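PDB 4M0N: conserved hypothetical protein, putative anti-sigma factor from Parabacteroides distasonis, which probably antagonises a sigma factor as a membrane-bound FecR-family protein, the crystallised piece being its C-terminal part with the FecR and FecR C-terminal regions. Local coordinates for residues A[108-113]-A[150-155]; A[173-176]-A[181-184]; A[202-207]-A[216-221]. The protein carries 1 engineered substitution. All coordinates share one frame; numbering follows the deposited sequence.

Contact 1: A[108-113]-A[150-155]; sequences AVSVRT and QKVTAW
Arg112 and Gln150 supply the larger share of this contact, a flat group laid on a hydrocarbon chain without a hydrogen bond between them. One face of the guanidinium rests on Gln150: CB of Gln150 stands 3.7 Å above the Arg112 guanidinium plane, over its centre. Further out, Arg112 NH2 comes to 3.6 Å from Gln150 CD, and the guanidinium and amide planes are turned only 25° from each other, so the two groups are nearly layered. The arginine gets there by a bend. Its CG leaves opposite the backbone N, then chi2 of 93° turns the chain over the helix, where the extended Gln150 side chain meets it. A lysine in place of Arg112 would probably leave the Gln150 methylenes without the flat face that now covers them.

The other pairing joins a hydroxyl to a methyl. Val152 CG1 presses on Ser110 OG at 3.5 Å and on Ser110 CB at 3.8 Å, while Val152 CG2 lies 3.9 Å from Ser110 OG. That hydroxyl is not stranded, since it bonds to Gln132 on the adjoining strand. Looser still is Arg112 CD, 4.4 Å from Thr153 OG1, whose bond goes back to Ala149 O.

Strand 106-111 belongs to one of the two seven-stranded sheets in the larger N-terminal part of the chain, and the short helix 149-152 packs against it. Arg112 and Thr113 both face Ser95, a classic beta bulge at which the chain turns a corner. Phe69 touches both Arg112 and Thr153, and Asn97 touches Val152.

No hydrogen bond or salt bridge crosses between the two segments. Helix and strand are held by shape and dispersion, with the hydroxyls satisfied within their own element or sheet.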
loop_
_atom_site.group_PDB
_atom_site.type_symbol
_atom_site.label_atom_id
_atom_site.label_comp_id
_atom_site.label_asym_id
_atom_site.label_seq_id
_atom_site.Cartn_x
_atom_site.Cartn_y
_atom_site.Cartn_z
ATOM N N ALA A 108 -3.050 2.597 4.903
ATOM C CA ALA A 108 -2.470 3.938 4.913
ATOM C C ALA A 108 -2.779 4.701 3.655
ATOM O O ALA A 108 -2.721 4.158 2.534
ATOM C CB ALA A 108 -0.967 3.903 5.099
ATOM N N VAL A 109 -3.079 5.987 3.850
ATOM C CA VAL A 109 -3.266 6.931 2.769
ATOM C C VAL A 109 -2.204 8.013 2.890
ATOM O O VAL A 109 -2.011 8.581 3.955
ATOM C CB VAL A 109 -4.667 7.581 2.839
ATOM C CG1 VAL A 109 -4.851 8.634 1.763
ATOM C CG2 VAL A 109 -5.745 6.495 2.765
ATOM N N SER A 110 -1.483 8.238 1.798
ATOM C CA SER A 110 -0.292 9.108 1.792
ATOM C C SER A 110 -0.392 10.048 0.612
ATOM O O SER A 110 -0.572 9.610 -0.524
ATOM C CB SER A 110 0.967 8.276 1.652
ATOM O OG SER A 110 1.038 7.198 2.590
ATOM N N VAL A 111 -0.302 11.353 0.871
ATOM C CA VAL A 111 -0.565 12.356 -0.153
ATOM C C VAL A 111 0.735 12.822 -0.793
ATOM O O VAL A 111 1.671 13.186 -0.100
ATOM C CB VAL A 111 -1.287 13.595 0.423
ATOM C CG1 VAL A 111 -1.580 14.598 -0.671
ATOM C CG2 VAL A 111 -2.553 13.177 1.157
ATOM N N ARG A 112 0.796 12.750 -2.113
ATOM C CA ARG A 112 1.938 13.247 -2.854
ATOM C C ARG A 112 1.749 14.701 -3.291
ATOM O O ARG A 112 2.626 15.543 -3.095
ATOM C CB ARG A 112 2.191 12.381 -4.067
ATOM C CG ARG A 112 3.421 12.782 -4.859
ATOM C CD ARG A 112 4.619 11.996 -4.378
ATOM N NE ARG A 112 5.810 12.188 -5.197
ATOM C CZ ARG A 112 6.654 13.216 -5.096
ATOM N NH1 ARG A 112 6.478 14.177 -4.194
ATOM N NH2 ARG A 112 7.707 13.272 -5.908
ATOM N N THR A 113 0.602 14.986 -3.896
ATOM C CA THR A 113 0.278 16.330 -4.327
ATOM C C THR A 113 -1.190 16.608 -4.031
ATOM O O THR A 113 -1.995 15.708 -3.981
ATOM C CB THR A 113 0.548 16.539 -5.841
ATOM O OG1 THR A 113 -0.381 15.789 -6.620
ATOM C CG2 THR A 113 1.921 16.055 -6.199
ATOM N N GLN A 150 7.044 10.451 -1.676
ATOM C CA GLN A 150 7.895 9.979 -2.777
ATOM C C GLN A 150 8.480 8.605 -2.414
ATOM O O GLN A 150 8.605 7.717 -3.287
ATOM C CB GLN A 150 8.977 11.010 -3.093
ATOM C CG GLN A 150 9.852 10.634 -4.260
ATOM C CD GLN A 150 10.731 11.771 -4.702
ATOM O OE1 GLN A 150 10.996 12.685 -3.943
ATOM N NE2 GLN A 150 11.191 11.714 -5.942
ATOM N N LYS A 151 8.803 8.392 -1.144
ATOM C CA LYS A 151 9.337 7.109 -0.694
ATOM C C LYS A 151 8.226 6.079 -0.534
ATOM O O LYS A 151 8.398 4.880 -0.867
ATOM C CB LYS A 151 10.125 7.293 0.591
ATOM C CG LYS A 151 11.392 8.122 0.394
ATOM C CD LYS A 151 12.182 8.213 1.688
ATOM C CE LYS A 151 13.428 9.093 1.602
ATOM N NZ LYS A 151 14.282 8.883 0.403
ATOM N N VAL A 152 7.070 6.534 -0.056
ATOM C CA VAL A 152 5.893 5.661 0.095
ATOM C C VAL A 152 5.570 4.999 -1.236
ATOM O O VAL A 152 5.202 3.810 -1.263
ATOM C CB VAL A 152 4.662 6.445 0.621
ATOM C CG1 VAL A 152 3.372 5.596 0.568
ATOM C CG2 VAL A 152 4.878 6.886 2.054
ATOM N N THR A 153 5.714 5.758 -2.318
ATOM C CA THR A 153 5.314 5.364 -3.659
ATOM C C THR A 153 6.508 4.883 -4.487
ATOM O O THR A 153 6.445 4.898 -5.683
ATOM C CB THR A 153 4.581 6.509 -4.405
ATOM O OG1 THR A 153 5.415 7.676 -4.539
ATOM C CG2 THR A 153 3.309 6.867 -3.646
ATOM N N ALA A 154 7.570 4.457 -3.809
ATOM C CA ALA A 154 8.756 3.947 -4.500
ATOM C C ALA A 154 8.415 2.664 -5.238
ATOM O O ALA A 154 9.071 2.305 -6.224
ATOM C CB ALA A 154 9.863 3.684 -3.507
ATOM N N TRP A 155 7.417 1.966 -4.724
ATOM C CA TRP A 155 6.935 0.758 -5.370
ATOM C C TRP A 155 6.641 0.946 -6.858
ATOM O O TRP A 155 6.826 0.030 -7.635
ATOM C CB TRP A 155 5.754 0.147 -4.616
ATOM C CG TRP A 155 4.430 0.882 -4.705
ATOM C CD1 TRP A 155 3.916 1.746 -3.784
ATOM C CD2 TRP A 155 3.455 0.785 -5.757
ATOM N NE1 TRP A 155 2.690 2.211 -4.204
ATOM C CE2 TRP A 155 2.383 1.637 -5.414
ATOM C CE3 TRP A 155 3.387 0.072 -6.958
ATOM C CZ2 TRP A 155 1.243 1.744 -6.206
ATOM C CZ3 TRP A 155 2.265 0.209 -7.751
ATOM C CH2 TRP A 155 1.218 1.046 -7.375
#

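Contact 2: A[173-176]-A[181-184]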
loop_
_atom_site.group_PDB
_atom_site.type_symbol
_atom_site.label_atom_id
_atom_site.label_comp_id
_atom_site.label_asym_id
_atom_site.label_seq_id
_atom_site.Cartn_x
_atom_site.Cartn_y
_atom_site.Cartn_z
ATOM N N ASP A 173 4.516 -7.355 2.098
ATOM C CA ASP A 173 5.014 -6.602 0.944
ATOM C C ASP A 173 5.953 -7.437 0.095
ATOM O O ASP A 173 5.894 -7.416 -1.153
ATOM C CB ASP A 173 5.781 -5.348 1.352
ATOM C CG ASP A 173 4.900 -4.269 1.934
ATOM O OD1 ASP A 173 3.671 -4.346 1.804
ATOM O OD2 ASP A 173 5.477 -3.318 2.497
ATOM N N LEU A 174 6.850 -8.167 0.755
ATOM C CA LEU A 174 7.795 -9.006 0.017
ATOM C C LEU A 174 7.100 -10.135 -0.723
ATOM O O LEU A 174 7.374 -10.375 -1.923
ATOM C CB LEU A 174 8.877 -9.566 0.939
ATOM C CG LEU A 174 9.775 -8.557 1.676
ATOM C CD1 LEU A 174 10.824 -9.313 2.483
ATOM C CD2 LEU A 174 10.432 -7.547 0.761
ATOM N N GLU A 175 6.185 -10.814 -0.044
ATOM C CA GLU A 175 5.439 -11.879 -0.699
ATOM C C GLU A 175 4.724 -11.396 -1.950
ATOM O O GLU A 175 4.744 -12.044 -3.007
ATOM C CB GLU A 175 4.394 -12.494 0.234
ATOM C CG GLU A 175 4.939 -13.254 1.410
ATOM C CD GLU A 175 3.822 -13.917 2.183
ATOM O OE1 GLU A 175 3.020 -13.179 2.798
ATOM O OE2 GLU A 175 3.768 -15.156 2.166
ATOM N N ARG A 176 4.099 -10.230 -1.849
ATOM C CA ARG A 176 3.382 -9.675 -2.974
ATOM C C ARG A 176 4.280 -9.176 -4.116
ATOM O O ARG A 176 3.973 -9.371 -5.291
ATOM C CB ARG A 176 2.497 -8.533 -2.482
ATOM C CG ARG A 176 1.332 -9.040 -1.675
ATOM C CD ARG A 176 0.332 -7.918 -1.404
ATOM N NE ARG A 176 0.880 -6.939 -0.482
ATOM C CZ ARG A 176 0.551 -6.816 0.806
ATOM N NH1 ARG A 176 -0.331 -7.610 1.365
ATOM N NH2 ARG A 176 1.146 -5.886 1.552
ATOM N N GLU A 181 6.017 -17.152 -1.291
ATOM C CA GLU A 181 5.470 -17.363 0.040
ATOM C C GLU A 181 6.586 -17.235 1.075
ATOM O O GLU A 181 7.655 -17.838 0.952
ATOM C CB GLU A 181 4.795 -18.728 0.156
ATOM C CG GLU A 181 3.865 -18.844 1.359
ATOM C CD GLU A 181 3.637 -20.283 1.822
ATOM O OE1 GLU A 181 3.821 -21.218 1.018
ATOM O OE2 GLU A 181 3.274 -20.473 3.004
ATOM N N ILE A 182 6.332 -16.416 2.086
ATOM C CA ILE A 182 7.277 -16.230 3.157
ATOM C C ILE A 182 6.508 -16.344 4.455
ATOM O O ILE A 182 5.533 -15.636 4.647
ATOM C CB ILE A 182 7.942 -14.848 3.120
ATOM C CG1 ILE A 182 8.703 -14.632 1.814
ATOM C CG2 ILE A 182 8.862 -14.670 4.320
ATOM C CD1 ILE A 182 9.152 -13.187 1.637
ATOM N N VAL A 183 6.970 -17.232 5.327
ATOM C CA VAL A 183 6.340 -17.474 6.618
ATOM C C VAL A 183 7.345 -17.208 7.746
ATOM O O VAL A 183 8.552 -17.349 7.557
ATOM C CB VAL A 183 5.811 -18.925 6.701
ATOM C CG1 VAL A 183 4.944 -19.238 5.491
ATOM C CG2 VAL A 183 6.950 -19.933 6.797
ATOM N N LEU A 184 6.823 -16.810 8.903
ATOM C CA LEU A 184 7.616 -16.604 10.113
ATOM C C LEU A 184 7.593 -17.876 10.940
ATOM O O LEU A 184 6.520 -18.446 11.151
ATOM C CB LEU A 184 7.025 -15.453 10.943
ATOM C CG LEU A 184 7.131 -14.054 10.333
ATOM C CD1 LEU A 184 6.234 -13.053 11.049
ATOM C CD2 LEU A 184 8.581 -13.593 10.361
#
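Glu175 reaches from helix 167-178 to the backbone of Ile182, in strand 182-184, which follows the helix. The N-H of Ile182 gives a nearly straight bond to Glu175 OE2, 2.9 Å with 174° at the hydrogen, meeting that oxygen on its anti side and 31° out of the carboxylate plane. With CG opposite the glutamate's own carbonyl carbon, chi1 of -67° lays Glu175 CG against Ile182 CB at 3.8 Å, and the extended chain beyond it brings OE2 to the Ile182 N-H.

Ile182 has CG1 opposite its carbonyl carbon as well, and the branch continues straight to CD1, which touches Leu174 CB at 3.7 Å. Leu174 and Ile182 are both buried; the first leans on helix 203-214, the second on Leu227 of the neighbouring strand and on Ile171.

Glu175 OE2 also stands 3.1 Å from Ile182 O, acceptor facing acceptor, and the carboxylate of Glu181, a like charge, has its OE2 5.4 Å from Glu175 OE2. Within this FecR C-terminal region, then, one nearly straight backbone N-H hydrogen bond ties helix to strand; the nearby carbonyl and Glu181 would tend to raise the proton affinity of Glu175, an effect the Ile182 N-H probably offsets in part.

Contact 3: A[202-207]-A[216-221]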
loop_
_atom_site.group_PDB
_atom_site.type_symbol
_atom_site.label_atom_id
_atom_site.label_comp_id
_atom_site.label_asym_id
_atom_site.label_seq_id
_atom_site.Cartn_x
_atom_site.Cartn_y
_atom_site.Cartn_z
ATOM N N SER A 202 16.995 -7.787 -5.327
ATOM C CA SER A 202 16.541 -9.158 -5.318
ATOM C C SER A 202 15.903 -9.404 -3.958
ATOM O O SER A 202 16.236 -8.729 -2.995
ATOM C CB SER A 202 17.697 -10.137 -5.540
ATOM O OG SER A 202 18.651 -9.980 -4.512
ATOM N N LEU A 203 14.994 -10.361 -3.876
ATOM C CA LEU A 203 14.457 -10.797 -2.579
ATOM C C LEU A 203 15.592 -11.216 -1.636
ATOM O O LEU A 203 15.610 -10.850 -0.454
ATOM C CB LEU A 203 13.491 -11.957 -2.775
ATOM C CG LEU A 203 12.821 -12.544 -1.525
ATOM C CD1 LEU A 203 12.250 -11.441 -0.658
ATOM C CD2 LEU A 203 11.759 -13.566 -1.931
ATOM N N GLU A 204 16.549 -11.963 -2.181
ATOM C CA GLU A 204 17.692 -12.448 -1.404
ATOM C C GLU A 204 18.412 -11.277 -0.731
ATOM O O GLU A 204 18.689 -11.302 0.472
ATOM C CB GLU A 204 18.652 -13.243 -2.307
ATOM C CG GLU A 204 19.653 -14.122 -1.572
ATOM C CD GLU A 204 20.567 -14.890 -2.529
ATOM O OE1 GLU A 204 20.280 -14.916 -3.747
ATOM O OE2 GLU A 204 21.574 -15.468 -2.066
ATOM N N ALA A 205 18.672 -10.236 -1.512
ATOM C CA ALA A 205 19.354 -9.025 -1.027
ATOM C C ALA A 205 18.577 -8.292 0.050
ATOM O O ALA A 205 19.139 -7.762 1.026
ATOM C CB ALA A 205 19.591 -8.085 -2.205
ATOM N N VAL A 206 17.262 -8.213 -0.142
ATOM C CA VAL A 206 16.434 -7.566 0.842
ATOM C C VAL A 206 16.448 -8.363 2.135
ATOM O O VAL A 206 16.598 -7.778 3.195
ATOM C CB VAL A 206 14.995 -7.348 0.364
ATOM C CG1 VAL A 206 14.190 -6.746 1.503
ATOM C CG2 VAL A 206 14.960 -6.444 -0.875
ATOM N N LEU A 207 16.333 -9.688 2.042
ATOM C CA LEU A 207 16.391 -10.529 3.233
ATOM C C LEU A 207 17.763 -10.462 3.935
ATOM O O LEU A 207 17.816 -10.403 5.153
ATOM C CB LEU A 207 16.003 -11.967 2.912
ATOM C CG LEU A 207 14.547 -12.123 2.435
ATOM C CD1 LEU A 207 14.331 -13.548 1.954
ATOM C CD2 LEU A 207 13.581 -11.763 3.550
ATOM N N ILE A 216 17.555 -11.675 11.868
ATOM C CA ILE A 216 16.619 -12.635 11.282
ATOM C C ILE A 216 17.281 -13.368 10.106
ATOM O O ILE A 216 17.809 -12.731 9.200
ATOM C CB ILE A 216 15.334 -11.922 10.818
ATOM C CG1 ILE A 216 14.575 -11.372 12.031
ATOM C CG2 ILE A 216 14.415 -12.857 10.028
ATOM C CD1 ILE A 216 13.589 -10.289 11.668
ATOM N N ARG A 217 17.284 -14.701 10.144
ATOM C CA ARG A 217 17.797 -15.498 9.034
ATOM C C ARG A 217 16.640 -16.046 8.219
ATOM O O ARG A 217 15.476 -15.999 8.643
ATOM C CB ARG A 217 18.674 -16.655 9.529
ATOM C CG ARG A 217 20.040 -16.218 10.038
ATOM C CD ARG A 217 20.881 -17.394 10.514
ATOM N NE ARG A 217 21.885 -16.923 11.472
ATOM C CZ ARG A 217 23.082 -16.428 11.157
ATOM N NH1 ARG A 217 23.484 -16.350 9.888
ATOM N NH2 ARG A 217 23.891 -16.008 12.127
ATOM N N TYR A 218 16.962 -16.556 7.040
ATOM C CA TYR A 218 15.968 -17.207 6.195
ATOM C C TYR A 218 16.515 -18.480 5.554
ATOM O O TYR A 218 17.698 -18.555 5.245
ATOM C CB TYR A 218 15.509 -16.240 5.107
ATOM C CG TYR A 218 16.599 -15.841 4.140
ATOM C CD1 TYR A 218 17.514 -14.841 4.467
ATOM C CD2 TYR A 218 16.714 -16.464 2.901
ATOM C CE1 TYR A 218 18.498 -14.460 3.579
ATOM C CE2 TYR A 218 17.698 -16.093 2.008
ATOM C CZ TYR A 218 18.585 -15.088 2.353
ATOM O OH TYR A 218 19.573 -14.726 1.461
ATOM N N ARG A 219 15.650 -19.478 5.381
ATOM C CA ARG A 219 15.966 -20.632 4.537
ATOM C C ARG A 219 14.821 -21.003 3.596
ATOM O O ARG A 219 13.643 -20.811 3.919
ATOM C CB ARG A 219 16.351 -21.843 5.394
ATOM C CG ARG A 219 15.270 -22.291 6.361
ATOM C CD ARG A 219 15.746 -23.392 7.291
ATOM N NE ARG A 219 15.278 -23.133 8.651
ATOM C CZ ARG A 219 14.026 -23.297 9.075
ATOM N NH1 ARG A 219 13.074 -23.749 8.260
ATOM N NH2 ARG A 219 13.727 -23.015 10.337
ATOM N N LYS A 220 15.178 -21.557 2.437
ATOM C CA LYS A 220 14.194 -21.965 1.439
ATOM C C LYS A 220 13.756 -23.407 1.675
ATOM O O LYS A 220 14.568 -24.258 2.033
ATOM C CB LYS A 220 14.762 -21.818 0.025
ATOM N N GLU A 221 12.463 -23.660 1.486
ATOM C CA GLU A 221 11.893 -25.013 1.496
ATOM C C GLU A 221 11.093 -25.205 0.203
ATOM O O GLU A 221 11.161 -24.363 -0.689
ATOM C CB GLU A 221 10.996 -25.203 2.716
ATOM C CG GLU A 221 11.698 -24.951 4.039
ATOM C CD GLU A 221 10.800 -25.200 5.236
ATOM O OE1 GLU A 221 9.571 -25.351 5.047
ATOM O OE2 GLU A 221 11.323 -25.243 6.370
#
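The ring of Tyr218 is the flat group at the centre of this contact, and Leu207 lies over one of its faces. Leu207 CB sits 3.5 Å above the Tyr218 ring plane, displaced toward the rim; measured to the ring centroid this CB is 3.9 Å away and 25° off the normal, a CH-pi contact. The same methylene is 3.6 Å from Tyr218 CE1, and the leucine continues across the ring so that its CD1 reaches Tyr218 CD2 at 3.9 Å. At the phenol end Glu204 CG approaches Tyr218 OH obliquely to 3.1 Å, a close carbon-to-oxygen approach; the Glu204 carboxylate plane stands 73° from the ring, and the two side chains cross at about a right angle. The hydroxyl is hydrogen-bonded to Asn208 OD1, one residue beyond the leucine, so the same helix covers a face of the ring and binds its hydroxyl. The second flat group lies farther along the strand: Arg219 offers its guanidinium edge, in plane, to Glu221, with NH1 of Arg219 at 3.0 Å from OE2 of Glu221, and also makes a cation-pi contact with Tyr228.

CB of Tyr218 already points to the helix, and the tyrosine's chi1 of 64°, with CG between the backbone N and the carbonyl carbon, sets the ring against Leu207. The helix itself begins cleanly, Ser202 OG accepting from Ala205 N as its N-cap.

Strand 217-221 is an outer strand of the three-stranded sheet of the FecR C-terminal region, beside strand 224-228, whose Leu227 also touches Tyr218. Helix 203-214 lies against this sheet, with Leu207 turning its other methyl, CD2, away from the ring to Leu174 of helix 167-178 and Leu203 reaching Ile225.

How the contacts relate
Contacts 2 and 3 belong to one unit: both join a helix to the same three-stranded sheet, one at each outer strand, with centres about 10 Å apart. They meet through leucines, Leu174 CD1 lying 3.8 Å from Leu207 CD2, so the two helices share an apolar layer. Contact 1 stands apart in the larger FecR sheet region, its centre about 21 Å from that of contact 2 and about 26 Å from that of contact 3. It lies closer to the centre of the molecule, yet all three are only partly buried. A hydrogen bond crosses between the segments only in contact 2; contact 1 layers a cation on aliphatic carbons, contact 3 an aliphatic chain on an aromatic ring.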